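Local coordinates for protein galectin (Danio rerio, PDB 6E20) that binds beta-galactoside sugars as a lectin of the galectin family, probably including glycans of a viral envelope glycoprotein in innate immunity, at residues L43-R48 with I58-F63. Residues are numbered along the deposited sequence; the frame is centred on the assembly and turned at random.
With GAL (beta-D-galactopyranose), chain D; NDG (2-acetamido-2-deoxy-alpha-D-glucopyranose), chain C.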
loop_
_atom_site.group_PDB
_atom_site.type_symbol
_atom_site.label_atom_id
_atom_site.label_comp_id
_atom_site.label_asym_id
_atom_site.label_seq_id
_atom_site.Cartn_x
_atom_site.Cartn_y
_atom_site.Cartn_z
ATOM N N LEU B 43 -8.078 11.332 -10.318
ATOM C CA LEU B 43 -6.720 11.843 -10.639
ATOM C C LEU B 43 -5.878 10.751 -11.325
ATOM O O LEU B 43 -5.527 9.736 -10.677
ATOM C CB LEU B 43 -6.011 12.314 -9.371
ATOM C CG LEU B 43 -4.548 12.704 -9.579
ATOM C CD1 LEU B 43 -4.421 13.851 -10.566
ATOM C CD2 LEU B 43 -3.873 13.070 -8.268
ATOM N N HIS B 44 -5.494 11.030 -12.561
ATOM C CA HIS B 44 -4.449 10.329 -13.332
ATOM C C HIS B 44 -3.231 11.253 -13.373
ATOM O O HIS B 44 -3.313 12.299 -14.015
ATOM C CB HIS B 44 -4.969 9.980 -14.719
ATOM C CG HIS B 44 -3.929 9.504 -15.673
ATOM N ND1 HIS B 44 -3.532 8.194 -15.701
ATOM C CD2 HIS B 44 -3.256 10.139 -16.666
ATOM C CE1 HIS B 44 -2.655 8.019 -16.684
ATOM N NE2 HIS B 44 -2.439 9.218 -17.287
ATOM N N MET B 45 -2.157 10.897 -12.686
ATOM C CA MET B 45 -0.943 11.757 -12.674
ATOM C C MET B 45 0.174 10.981 -13.362
ATOM O O MET B 45 0.537 9.913 -12.845
ATOM C CB MET B 45 -0.525 12.137 -11.259
ATOM C CG MET B 45 0.721 12.990 -11.251
ATOM S SD MET B 45 1.379 13.112 -9.609
ATOM C CE MET B 45 3.040 13.685 -9.981
ATOM N N ASN B 46 0.692 11.524 -14.454
ATOM C CA ASN B 46 1.481 10.752 -15.442
ATOM C C ASN B 46 2.755 11.528 -15.744
ATOM O O ASN B 46 2.833 12.258 -16.737
ATOM C CB ASN B 46 0.584 10.398 -16.628
ATOM C CG ASN B 46 1.279 9.619 -17.720
ATOM O OD1 ASN B 46 0.988 9.835 -18.894
ATOM N ND2 ASN B 46 2.184 8.731 -17.340
ATOM N N PRO B 47 3.784 11.420 -14.869
ATOM C CA PRO B 47 5.135 11.864 -15.218
ATOM C C PRO B 47 5.645 11.104 -16.456
ATOM O O PRO B 47 5.655 9.887 -16.450
ATOM C CB PRO B 47 5.943 11.579 -13.951
ATOM C CG PRO B 47 4.903 11.609 -12.837
ATOM C CD PRO B 47 3.700 10.942 -13.476
ATOM N N ARG B 48 5.984 11.855 -17.506
ATOM C CA ARG B 48 6.493 11.353 -18.806
ATOM C C ARG B 48 7.956 11.779 -18.987
ATOM O O ARG B 48 8.210 12.984 -19.223
ATOM C CB ARG B 48 5.571 11.869 -19.914
ATOM C CG ARG B 48 4.136 11.353 -19.806
ATOM C CD ARG B 48 3.250 11.959 -20.885
ATOM N NE ARG B 48 1.867 11.498 -20.793
ATOM C CZ ARG B 48 0.908 11.805 -21.660
ATOM N NH1 ARG B 48 1.153 12.585 -22.697
ATOM N NH2 ARG B 48 -0.302 11.325 -21.501
ATOM N N ILE B 58 4.782 16.391 -16.756
ATOM C CA ILE B 58 3.750 15.733 -15.913
ATOM C C ILE B 58 2.391 16.070 -16.529
ATOM O O ILE B 58 2.052 17.260 -16.623
ATOM C CB ILE B 58 3.841 16.154 -14.428
ATOM C CG1 ILE B 58 5.257 16.021 -13.853
ATOM C CG2 ILE B 58 2.845 15.360 -13.593
ATOM C CD1 ILE B 58 5.366 16.597 -12.457
ATOM N N VAL B 59 1.674 15.047 -16.985
ATOM C CA VAL B 59 0.288 15.186 -17.502
ATOM C C VAL B 59 -0.689 14.689 -16.443
ATOM O O VAL B 59 -0.572 13.518 -16.000
ATOM C CB VAL B 59 0.103 14.451 -18.841
ATOM C CG1 VAL B 59 -1.344 14.551 -19.304
ATOM C CG2 VAL B 59 1.055 14.988 -19.893
ATOM N N CYS B 60 -1.619 15.543 -16.031
ATOM C CA CYS B 60 -2.726 15.140 -15.131
ATOM C C CYS B 60 -4.042 15.201 -15.912
ATOM O O CYS B 60 -4.211 16.097 -16.762
ATOM C CB CYS B 60 -2.785 15.992 -13.871
ATOM S SG CYS B 60 -1.261 15.865 -12.889
ATOM N N ASN B 61 -4.931 14.261 -15.634
ATOM C CA ASN B 61 -6.256 14.192 -16.297
ATOM C C ASN B 61 -7.179 13.372 -15.413
ATOM O O ASN B 61 -6.735 12.829 -14.367
ATOM C CB ASN B 61 -6.149 13.618 -17.717
ATOM C CG ASN B 61 -7.230 14.143 -18.639
ATOM O OD1 ASN B 61 -8.249 14.649 -18.169
ATOM N ND2 ASN B 61 -7.011 14.048 -19.939
ATOM N N SER B 62 -8.422 13.259 -15.831
ATOM C CA SER B 62 -9.406 12.387 -15.170
ATOM C C SER B 62 -9.996 11.501 -16.259
ATOM O O SER B 62 -9.974 11.926 -17.403
ATOM C CB SER B 62 -10.443 13.173 -14.445
ATOM O OG SER B 62 -11.073 14.043 -15.334
ATOM N N PHE B 63 -10.427 10.299 -15.896
ATOM C CA PHE B 63 -10.953 9.277 -16.839
ATOM C C PHE B 63 -12.295 8.809 -16.300
ATOM O O PHE B 63 -12.357 8.371 -15.143
ATOM C CB PHE B 63 -9.963 8.116 -16.987
ATOM C CG PHE B 63 -10.425 7.049 -17.953
ATOM C CD1 PHE B 63 -10.265 7.215 -19.318
ATOM C CD2 PHE B 63 -11.050 5.904 -17.496
ATOM C CE1 PHE B 63 -10.730 6.259 -20.212
ATOM C CE2 PHE B 63 -11.486 4.927 -18.381
ATOM C CZ PHE B 63 -11.333 5.114 -19.739
HETATM C C1 GAL D . -3.104 9.872 -23.278
HETATM C C2 GAL D . -2.369 8.632 -22.834
HETATM C C3 GAL D . -3.085 8.003 -21.644
HETATM C C4 GAL D . -3.271 9.051 -20.545
HETATM C C5 GAL D . -4.018 10.266 -21.135
HETATM C C6 GAL D . -4.212 11.431 -20.134
HETATM O O2 GAL D . -2.375 7.738 -23.949
HETATM O O3 GAL D . -2.333 6.919 -21.156
HETATM O O4 GAL D . -1.956 9.387 -20.101
HETATM O O5 GAL D . -3.279 10.790 -22.237
HETATM O O6 GAL D . -4.724 12.605 -20.793
HETATM C C1 NDG C . -2.958 13.414 -27.188
HETATM C C2 NDG C . -2.153 13.750 -25.884
HETATM C C3 NDG C . -1.740 12.548 -25.102
HETATM C C4 NDG C . -2.878 11.547 -24.983
HETATM C C5 NDG C . -3.311 11.142 -26.394
HETATM C C6 NDG C . -4.370 10.020 -26.400
HETATM C C7 NDG C . -1.046 15.734 -26.273
HETATM C C8 NDG C . -0.434 17.114 -26.279
HETATM O O5 NDG C . -3.837 12.289 -27.068
HETATM O O3 NDG C . -1.323 13.111 -23.863
HETATM O O4 NDG C . -2.311 10.435 -24.312
HETATM O O6 NDG C . -5.483 10.424 -25.584
HETATM O O7 NDG C . -2.026 15.437 -26.638
HETATM N N2 NDG C . -0.863 14.500 -25.913
HETATM O O1 NDG C . -2.088 13.214 -28.284
#
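Val59 CG2 lies over one face of the Arg48 guanidinium, offset toward its rim, 3.6 Å from CZ. The extended Arg48 chain sends its NE to Asn46 OD1 (2.7 Å), an almost straight bond lying in the guanidinium plane although it meets the amide oxygen from above the carbonyl plane. Asp54 adds a salt bridge at NH1. Held in this way, the guanidinium turns its edge to the sugars: NH2 donates to O4 of galactose (2.9 Å) and, with NH1, to O3 of the N-acetylglucosamine. His44, its CG anti to the backbone N (chi1 169°), brings NE2 to the same galactose O4 (2.9 Å), while Asn33 holds ND1. Asn61 ND2 reaches galactose O6 (2.8 Å) in a nearly linear bond. Strands 43-47 and 58-63 run antiparallel as a hairpin of the galectin beta-sandwich, with paired backbone bonds between His44 and Asn61 and between Asn46 and Val59. The face with His44, Asn46, Val59 and Asn61 meets the galactose through a few directed hydrogen bonds; the reverse face, carrying Met45, Pro47, Ile58 and Cys60, is close-packed and apolar. There Met45 CG touches both Cys60 SG (3.9 Å) and Ile58 CG2 (4.0 Å), and Ile106 and Phe108 of the opposing sheet cover Ile58 and Cys60. Toward the partly exposed Ser62 and Phe63, side-chain contact between the strands fades, and Phe63 meets Trp68 of the glycan pocket.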